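Local structure of BfpC (Escherichia coli, 3VHJ) at residues 16-21 with 72-77; 55-60 with 105-110; 122-127 with 142-147. The protein is essential for type IV pilus biogenesis as a membrane protein, the present chain being its N-terminal cytoplasmic domain, which is probably linked in function to BfpD. The protein carries 1 engineered substitution. All coordinates share one frame; numbering follows the deposited sequence.

Contact 1 of 3, residues 16-21 with 72-77; sequences YAVNLL and VTLLSA
A short parallel strand pairing joins strand 14-17 to the chain at Val-72 and Thr-73, deep in the domain, where an edge of the three-stranded mixed sheet turns into a short helical stretch. Ala-17 is held through both its backbone N and its O: the N donates to Val-72 O (2.8 Å, N-H...O angle 163°), and Ala-17 O accepts from Leu-74 N (3.1 Å). The same Ala-17 O takes a hydrogen from a water that in turn accepts from Leu-75 N, so one carbonyl ties down two successive amides at the beginning of the helical turn. Tyr-16 flanks this pairing with its ring. Leu-74 CD1 sits over one ring face, 4.0 Å from the centroid in a CH-pi contact, while Val-72 O lies near the ring plane at the edge and Val-72 CG1 touches CD1 of the ring. Leu-74 has CG anti to its backbone N (chi1 176°), which carries CD1 across to the ring; its CB meets Val-18 CG1 at 3.7 Å. On the side of Ala-17 and Thr-73, Leu-20 CD1 presses on Thr-73 CG2 at 3.3 Å, tighter than usual. Leu-97 and Ile-11 also pack on Leu-74. Inside this apolar surround, two direct bonds and one water hold Ala-17 against the strand-to-helix turn.

Contact 2 of 3, residues 55-60 with 105-110; sequences GEQFAV and GMVHFD
The side-chain amide of Gln-57 is the flat group of this contact, and it reaches the chain around Met-106 with its polar ends while selenium covers a face. Met-106, a selenomethionine, sets SE above the amide plane at 3.9 Å from Gln-57 CD, and its CE, on the same side, lies 3.8 Å from Gln-57 NE2. On the other side of the plane, Val-107 CG2 leans obliquely on Gln-57 OE1 at 3.6 Å. Within the plane, Gln-57 OE1 accepts from Val-107 N on a lone pair, short and almost straight (2.8 Å, N-H...O angle 175°). A water also donates to OE1, from the other side of the C=O bond, and donates again to Val-107 O. Gln-57 NE2 gives a hydrogen to Gly-105 O at 2.9 Å; this acceptor lies in the plane of the glutamine amide, although the donor is tilted by 30° from the glycine carbonyl plane. Gln-57 turns CG between its backbone N and carbonyl carbon (chi1 67°) and then runs extended, spanning the gap between two strands that do not pair here. Trp-22 and Ile-50 pack against its side chain. Bonded at both ends like a peptide group, the amide has its O and N settled and a flip opposed, and one buried side chain bridges two sheets.

Contact 3 of 3, residues 122-127 with 142-147; sequences FFFDHV and VGVGES
Phe-124 and Val-144 make the tight part of this contact: Phe-124 CE2 comes to 3.3 Å from Val-144 CG2, and CZ of the same ring to 3.5 Å, the methyl approaching obliquely. Beside it, Phe-123 brings CE2 to 3.8 Å from Val-144 CB, which lies at the ring edge, near its plane. The two methyls of Val-144 thus divide between neighbouring rings, CG1 going to Phe-123 and CG2 to Phe-124. A chi1 of 178° swings the Phe-123 ring away from its own N, whereas Phe-124 keeps CG beside its N (chi1 -81°), a difference that brings both rings round to the same loop. Phe-123 is buried against Cys-86, Leu-88 and Val-98 of the sheet; Phe-124, partly exposed, lies toward the solvent side. Val-142 is looser. Its CG1 is 3.9 Å from Phe-124 CZ and 4.4 Å from Phe-123 CE2, at the limit of contact. The solvent side is the loop itself, where Gly-143 and Gly-145 are exposed. Glu-146 forms a salt bridge with Arg-135, and Val-144 O accepts from Ser-138 OG, tying the loop to strand 135-137 and the turn after it. No hydrogen bond crosses between the segments. The helix follows strand 107-113 and leads to strand 135-137, the beta-beta-beta-alpha-beta order consistent with an RNase H-like subdomain as in actin-like folds.

How the contacts relate
Contacts 1 and 2 interlock along the chain, their segments alternating, and their centres lie 10 Å apart. They touch directly: Leu-21 O meets Val-60 N as strand 21-23 begins to pair with 55-60, and Asp-110 accepts from the backbone N of Asn-19 and of Leu-20. Contact 3 comes later in the chain and more peripherally, about 20 Å from the other two between centres. It joins contact 2 through strand 107-113, whose Phe-109 packs on Phe-122, His-126 and Val-127 of the following helix 116-127. Three sheets are thereby linked, contacts 1 and 2 near the middle and contact 3 on the outer helix, making one compact cytoplasmic domain.

Contact 1 of 3, residues 16-21 with 72-77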
loop_
_atom_site.group_PDB
_atom_site.type_symbol
_atom_site.label_atom_id
_atom_site.label_comp_id
_atom_site.label_asym_id
_atom_site.label_seq_id
_atom_site.Cartn_x
_atom_site.Cartn_y
_atom_site.Cartn_z
ATOM N N TYR A 16 4.169 3.588 9.564
ATOM C CA TYR A 16 3.473 3.874 8.317
ATOM C C TYR A 16 2.060 3.335 8.310
ATOM O O TYR A 16 1.785 2.276 8.879
ATOM C CB TYR A 16 4.191 3.220 7.145
ATOM C CG TYR A 16 5.619 3.646 6.952
ATOM C CD1 TYR A 16 5.931 4.755 6.176
ATOM C CD2 TYR A 16 6.663 2.914 7.512
ATOM C CE1 TYR A 16 7.254 5.125 5.949
ATOM C CE2 TYR A 16 7.991 3.279 7.295
ATOM C CZ TYR A 16 8.276 4.384 6.510
ATOM O OH TYR A 16 9.581 4.740 6.262
ATOM N N ALA A 17 1.177 4.058 7.633
ATOM C CA ALA A 17 -0.202 3.636 7.491
ATOM C C ALA A 17 -0.201 2.635 6.342
ATOM O O ALA A 17 0.280 2.943 5.250
ATOM C CB ALA A 17 -1.085 4.836 7.140
ATOM N N VAL A 18 -0.714 1.432 6.593
ATOM C CA VAL A 18 -0.794 0.401 5.565
ATOM C C VAL A 18 -2.235 -0.105 5.485
ATOM O O VAL A 18 -3.067 0.236 6.326
ATOM C CB VAL A 18 0.159 -0.800 5.874
ATOM C CG1 VAL A 18 1.607 -0.333 5.851
ATOM C CG2 VAL A 18 -0.170 -1.401 7.236
ATOM N N ASN A 19 -2.524 -0.917 4.474
ATOM C CA ASN A 19 -3.864 -1.463 4.274
ATOM C C ASN A 19 -4.879 -0.364 3.986
ATOM O O ASN A 19 -6.001 -0.388 4.491
ATOM C CB ASN A 19 -4.324 -2.258 5.498
ATOM C CG ASN A 19 -5.465 -3.201 5.176
ATOM O OD1 ASN A 19 -5.264 -4.242 4.557
ATOM N ND2 ASN A 19 -6.672 -2.834 5.586
ATOM N N LEU A 20 -4.478 0.609 3.179
ATOM C CA LEU A 20 -5.372 1.695 2.801
ATOM C C LEU A 20 -6.130 1.273 1.549
ATOM O O LEU A 20 -5.728 0.339 0.860
ATOM C CB LEU A 20 -4.567 2.959 2.497
ATOM C CG LEU A 20 -3.803 3.572 3.672
ATOM C CD1 LEU A 20 -2.601 4.320 3.154
ATOM C CD2 LEU A 20 -4.722 4.493 4.453
ATOM N N LEU A 21 -7.238 1.946 1.266
ATOM C CA LEU A 21 -8.012 1.653 0.068
ATOM C C LEU A 21 -7.518 2.628 -0.988
ATOM O O LEU A 21 -7.749 3.826 -0.874
ATOM C CB LEU A 21 -9.502 1.890 0.311
ATOM C CG LEU A 21 -10.437 1.696 -0.890
ATOM C CD1 LEU A 21 -10.362 0.257 -1.381
ATOM C CD2 LEU A 21 -11.861 2.038 -0.478
ATOM N N VAL A 72 2.180 8.695 7.750
ATOM C CA VAL A 72 2.716 8.609 6.398
ATOM C C VAL A 72 2.285 7.262 5.834
ATOM O O VAL A 72 2.469 6.232 6.485
ATOM C CB VAL A 72 4.259 8.651 6.393
ATOM C CG1 VAL A 72 4.779 8.532 4.962
ATOM C CG2 VAL A 72 4.748 9.939 7.050
ATOM N N THR A 73 1.705 7.262 4.637
ATOM C CA THR A 73 1.284 6.009 4.028
ATOM C C THR A 73 2.527 5.349 3.434
ATOM O O THR A 73 3.336 5.997 2.756
ATOM C CB THR A 73 0.228 6.231 2.927
ATOM O OG1 THR A 73 0.829 6.874 1.798
ATOM C CG2 THR A 73 -0.912 7.105 3.459
ATOM N N LEU A 74 2.682 4.062 3.714
ATOM C CA LEU A 74 3.834 3.314 3.242
ATOM C C LEU A 74 4.007 3.363 1.729
ATOM O O LEU A 74 5.081 3.700 1.236
ATOM C CB LEU A 74 3.737 1.853 3.689
ATOM C CG LEU A 74 4.861 0.960 3.156
ATOM C CD1 LEU A 74 6.197 1.463 3.686
ATOM C CD2 LEU A 74 4.622 -0.483 3.564
ATOM N N LEU A 75 2.951 3.037 0.993
ATOM C CA LEU A 75 3.054 3.019 -0.457
ATOM C C LEU A 75 3.486 4.340 -1.076
ATOM O O LEU A 75 4.153 4.344 -2.108
ATOM C CB LEU A 75 1.742 2.530 -1.079
ATOM C CG LEU A 75 1.641 1.004 -1.255
ATOM C CD1 LEU A 75 2.622 0.551 -2.345
ATOM C CD2 LEU A 75 1.955 0.293 0.064
ATOM N N SER A 76 3.124 5.459 -0.458
ATOM C CA SER A 76 3.524 6.757 -1.003
ATOM C C SER A 76 5.015 6.985 -0.778
ATOM O O SER A 76 5.664 7.714 -1.533
ATOM C CB SER A 76 2.749 7.895 -0.337
ATOM O OG SER A 76 3.178 8.108 1.000
ATOM N N ALA A 77 5.548 6.351 0.262
ATOM C CA ALA A 77 6.953 6.489 0.627
ATOM C C ALA A 77 7.899 5.589 -0.158
ATOM O O ALA A 77 9.112 5.795 -0.123
ATOM C CB ALA A 77 7.130 6.236 2.128
HETATM O O HOH W 1 0.351 2.396 2.367
#

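Contact 2 of 3, residues 55-60 with 105-110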
loop_
_atom_site.group_PDB
_atom_site.type_symbol
_atom_site.label_atom_id
_atom_site.label_comp_id
_atom_site.label_asym_id
_atom_site.label_seq_id
_atom_site.Cartn_x
_atom_site.Cartn_y
_atom_site.Cartn_z
ATOM N N GLY A 55 -0.061 10.051 -13.752
ATOM C CA GLY A 55 -1.300 10.560 -13.196
ATOM C C GLY A 55 -1.381 10.473 -11.685
ATOM O O GLY A 55 -0.432 10.072 -11.010
ATOM N N GLU A 56 -2.536 10.837 -11.146
ATOM C CA GLU A 56 -2.722 10.817 -9.710
ATOM C C GLU A 56 -3.574 9.671 -9.200
ATOM O O GLU A 56 -4.241 8.979 -9.964
ATOM C CB GLU A 56 -3.325 12.143 -9.257
ATOM C CG GLU A 56 -2.404 13.314 -9.499
ATOM C CD GLU A 56 -2.966 14.594 -8.951
ATOM O OE1 GLU A 56 -3.691 15.293 -9.694
ATOM O OE2 GLU A 56 -2.692 14.889 -7.769
ATOM N N GLN A 57 -3.526 9.481 -7.888
ATOM C CA GLN A 57 -4.293 8.444 -7.226
ATOM C C GLN A 57 -4.470 8.862 -5.772
ATOM O O GLN A 57 -3.856 9.824 -5.305
ATOM C CB GLN A 57 -3.580 7.092 -7.327
ATOM C CG GLN A 57 -2.277 6.992 -6.555
ATOM C CD GLN A 57 -1.517 5.722 -6.886
ATOM O OE1 GLN A 57 -2.053 4.622 -6.786
ATOM N NE2 GLN A 57 -0.259 5.872 -7.284
ATOM N N PHE A 58 -5.311 8.140 -5.052
ATOM C CA PHE A 58 -5.572 8.495 -3.671
ATOM C C PHE A 58 -5.723 7.280 -2.773
ATOM O O PHE A 58 -5.970 6.169 -3.239
ATOM C CB PHE A 58 -6.847 9.329 -3.618
ATOM C CG PHE A 58 -7.991 8.705 -4.359
ATOM C CD1 PHE A 58 -8.745 7.692 -3.778
ATOM C CD2 PHE A 58 -8.282 9.097 -5.665
ATOM C CE1 PHE A 58 -9.777 7.074 -4.490
ATOM C CE2 PHE A 58 -9.306 8.489 -6.385
ATOM C CZ PHE A 58 -10.056 7.474 -5.796
ATOM N N ALA A 59 -5.563 7.512 -1.479
ATOM C CA ALA A 59 -5.706 6.460 -0.488
ATOM C C ALA A 59 -6.768 6.903 0.511
ATOM O O ALA A 59 -6.832 8.075 0.879
ATOM C CB ALA A 59 -4.377 6.226 0.225
ATOM N N VAL A 60 -7.615 5.973 0.932
ATOM C CA VAL A 60 -8.644 6.281 1.919
ATOM C C VAL A 60 -8.345 5.434 3.152
ATOM O O VAL A 60 -8.186 4.218 3.047
ATOM C CB VAL A 60 -10.061 5.968 1.381
ATOM C CG1 VAL A 60 -11.086 6.044 2.508
ATOM C CG2 VAL A 60 -10.428 6.987 0.305
ATOM N N GLY A 105 2.857 3.104 -11.904
ATOM C CA GLY A 105 3.028 3.634 -10.564
ATOM C C GLY A 105 1.756 3.615 -9.735
ATOM O O GLY A 105 1.726 4.161 -8.637
HETATM N N MSE A 106 0.703 2.992 -10.252
HETATM C CA MSE A 106 -0.555 2.920 -9.518
HETATM C C MSE A 106 -0.520 1.784 -8.509
HETATM O O MSE A 106 -0.087 0.673 -8.820
HETATM C CB MSE A 106 -1.733 2.713 -10.475
HETATM C CG MSE A 106 -1.948 3.844 -11.485
HETATM SE SE MSE A 106 -2.422 5.536 -10.717
HETATM C CE MSE A 106 -0.761 6.490 -10.951
ATOM N N VAL A 107 -0.974 2.070 -7.295
ATOM C CA VAL A 107 -1.001 1.062 -6.258
ATOM C C VAL A 107 -2.119 0.068 -6.544
ATOM O O VAL A 107 -3.293 0.443 -6.625
ATOM C CB VAL A 107 -1.222 1.702 -4.863
ATOM C CG1 VAL A 107 -1.337 0.617 -3.804
ATOM C CG2 VAL A 107 -0.066 2.638 -4.534
ATOM N N HIS A 108 -1.747 -1.197 -6.722
ATOM C CA HIS A 108 -2.727 -2.250 -6.974
ATOM C C HIS A 108 -3.047 -2.985 -5.682
ATOM O O HIS A 108 -4.186 -3.388 -5.455
ATOM C CB HIS A 108 -2.208 -3.263 -7.998
ATOM C CG HIS A 108 -2.350 -2.819 -9.419
ATOM N ND1 HIS A 108 -2.445 -3.709 -10.468
ATOM C CD2 HIS A 108 -2.396 -1.582 -9.970
ATOM C CE1 HIS A 108 -2.544 -3.038 -11.603
ATOM N NE2 HIS A 108 -2.517 -1.747 -11.329
ATOM N N PHE A 109 -2.031 -3.165 -4.843
ATOM C CA PHE A 109 -2.211 -3.858 -3.576
ATOM C C PHE A 109 -1.508 -3.179 -2.412
ATOM O O PHE A 109 -0.365 -2.729 -2.526
ATOM C CB PHE A 109 -1.695 -5.301 -3.679
ATOM C CG PHE A 109 -2.414 -6.131 -4.701
ATOM C CD1 PHE A 109 -3.716 -6.564 -4.470
ATOM C CD2 PHE A 109 -1.791 -6.476 -5.902
ATOM C CE1 PHE A 109 -4.394 -7.330 -5.419
ATOM C CE2 PHE A 109 -2.456 -7.240 -6.856
ATOM C CZ PHE A 109 -3.763 -7.669 -6.614
ATOM N N ASP A 110 -2.215 -3.109 -1.291
ATOM C CA ASP A 110 -1.688 -2.549 -0.056
ATOM C C ASP A 110 -2.494 -3.252 1.027
ATOM O O ASP A 110 -3.530 -2.758 1.458
ATOM C CB ASP A 110 -1.902 -1.037 0.019
ATOM C CG ASP A 110 -1.480 -0.460 1.358
ATOM O OD1 ASP A 110 -0.886 -1.214 2.166
ATOM O OD2 ASP A 110 -1.734 0.742 1.610
HETATM O O HOH W 2 -4.243 3.275 -6.968
#

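Contact 3 of 3, residues 122-127 with 142-147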
loop_
_atom_site.group_PDB
_atom_site.type_symbol
_atom_site.label_atom_id
_atom_site.label_comp_id
_atom_site.label_asym_id
_atom_site.label_seq_id
_atom_site.Cartn_x
_atom_site.Cartn_y
_atom_site.Cartn_z
ATOM N N PHE A 122 -2.894 -14.758 0.393
ATOM C CA PHE A 122 -3.379 -13.631 -0.403
ATOM C C PHE A 122 -2.391 -13.352 -1.531
ATOM O O PHE A 122 -2.777 -13.122 -2.677
ATOM C CB PHE A 122 -3.519 -12.381 0.465
ATOM C CG PHE A 122 -4.114 -11.213 -0.261
ATOM C CD1 PHE A 122 -5.491 -11.115 -0.435
ATOM C CD2 PHE A 122 -3.297 -10.228 -0.802
ATOM C CE1 PHE A 122 -6.048 -10.046 -1.143
ATOM C CE2 PHE A 122 -3.842 -9.155 -1.511
ATOM C CZ PHE A 122 -5.221 -9.066 -1.682
ATOM N N PHE A 123 -1.111 -13.376 -1.181
ATOM C CA PHE A 123 -0.023 -13.139 -2.114
ATOM C C PHE A 123 -0.096 -14.086 -3.309
ATOM O O PHE A 123 -0.076 -13.654 -4.466
ATOM C CB PHE A 123 1.300 -13.329 -1.370
ATOM C CG PHE A 123 2.521 -13.151 -2.224
ATOM C CD1 PHE A 123 2.820 -11.913 -2.793
ATOM C CD2 PHE A 123 3.407 -14.208 -2.411
ATOM C CE1 PHE A 123 3.983 -11.732 -3.530
ATOM C CE2 PHE A 123 4.577 -14.037 -3.148
ATOM C CZ PHE A 123 4.866 -12.794 -3.707
ATOM N N PHE A 124 -0.179 -15.382 -3.028
ATOM C CA PHE A 124 -0.250 -16.380 -4.088
ATOM C C PHE A 124 -1.548 -16.344 -4.886
ATOM O O PHE A 124 -1.525 -16.425 -6.109
ATOM C CB PHE A 124 -0.067 -17.786 -3.512
ATOM C CG PHE A 124 1.362 -18.161 -3.270
ATOM C CD1 PHE A 124 1.846 -18.318 -1.977
ATOM C CD2 PHE A 124 2.228 -18.367 -4.340
ATOM C CE1 PHE A 124 3.179 -18.680 -1.750
ATOM C CE2 PHE A 124 3.557 -18.726 -4.126
ATOM C CZ PHE A 124 4.033 -18.884 -2.825
ATOM N N ASP A 125 -2.678 -16.221 -4.199
ATOM C CA ASP A 125 -3.963 -16.212 -4.883
ATOM C C ASP A 125 -4.262 -14.972 -5.719
ATOM O O ASP A 125 -4.907 -15.072 -6.760
ATOM C CB ASP A 125 -5.113 -16.409 -3.888
ATOM C CG ASP A 125 -5.055 -17.751 -3.176
ATOM O OD1 ASP A 125 -4.584 -18.736 -3.780
ATOM O OD2 ASP A 125 -5.499 -17.818 -2.010
ATOM N N HIS A 126 -3.786 -13.807 -5.293
ATOM C CA HIS A 126 -4.111 -12.589 -6.030
ATOM C C HIS A 126 -2.985 -11.667 -6.469
ATOM O O HIS A 126 -3.173 -10.863 -7.378
ATOM C CB HIS A 126 -5.089 -11.751 -5.204
ATOM C CG HIS A 126 -6.282 -12.510 -4.719
ATOM N ND1 HIS A 126 -7.294 -12.920 -5.558
ATOM C CD2 HIS A 126 -6.621 -12.940 -3.480
ATOM C CE1 HIS A 126 -8.208 -13.569 -4.858
ATOM N NE2 HIS A 126 -7.822 -13.595 -3.594
ATOM N N VAL A 127 -1.820 -11.770 -5.846
ATOM C CA VAL A 127 -0.744 -10.846 -6.172
ATOM C C VAL A 127 0.406 -11.336 -7.036
ATOM O O VAL A 127 0.649 -10.805 -8.113
ATOM C CB VAL A 127 -0.148 -10.261 -4.870
ATOM C CG1 VAL A 127 0.903 -9.200 -5.198
ATOM C CG2 VAL A 127 -1.267 -9.688 -4.014
ATOM N N VAL A 142 9.499 -18.713 1.179
ATOM C CA VAL A 142 8.349 -18.572 0.290
ATOM C C VAL A 142 8.801 -18.888 -1.133
ATOM O O VAL A 142 8.063 -19.494 -1.909
ATOM C CB VAL A 142 7.757 -17.148 0.346
ATOM C CG1 VAL A 142 6.587 -17.030 -0.619
ATOM C CG2 VAL A 142 7.293 -16.846 1.758
ATOM N N GLY A 143 10.016 -18.462 -1.466
ATOM C CA GLY A 143 10.584 -18.748 -2.772
ATOM C C GLY A 143 10.025 -18.121 -4.038
ATOM O O GLY A 143 10.245 -18.651 -5.130
ATOM N N VAL A 144 9.306 -17.011 -3.922
ATOM C CA VAL A 144 8.777 -16.356 -5.114
ATOM C C VAL A 144 9.524 -15.037 -5.289
ATOM O O VAL A 144 9.427 -14.139 -4.452
ATOM C CB VAL A 144 7.264 -16.082 -4.991
ATOM C CG1 VAL A 144 6.746 -15.455 -6.279
ATOM C CG2 VAL A 144 6.525 -17.380 -4.700
ATOM N N GLY A 145 10.277 -14.922 -6.375
ATOM C CA GLY A 145 11.036 -13.707 -6.596
ATOM C C GLY A 145 12.214 -13.672 -5.639
ATOM O O GLY A 145 12.647 -14.718 -5.153
ATOM N N GLU A 146 12.722 -12.482 -5.344
ATOM C CA GLU A 146 13.874 -12.362 -4.454
ATOM C C GLU A 146 13.519 -12.061 -3.006
ATOM O O GLU A 146 12.519 -11.405 -2.719
ATOM C CB GLU A 146 14.828 -11.286 -4.969
ATOM C CG GLU A 146 15.446 -11.601 -6.321
ATOM C CD GLU A 146 14.419 -11.654 -7.436
ATOM O OE1 GLU A 146 13.613 -10.706 -7.539
ATOM O OE2 GLU A 146 14.424 -12.636 -8.211
ATOM N N SER A 147 14.358 -12.548 -2.096
ATOM C CA SER A 147 14.153 -12.336 -0.669
ATOM C C SER A 147 14.754 -10.997 -0.255
ATOM O O SER A 147 15.963 -10.878 -0.071
ATOM C CB SER A 147 14.805 -13.466 0.135
ATOM O OG SER A 147 14.590 -13.290 1.526
#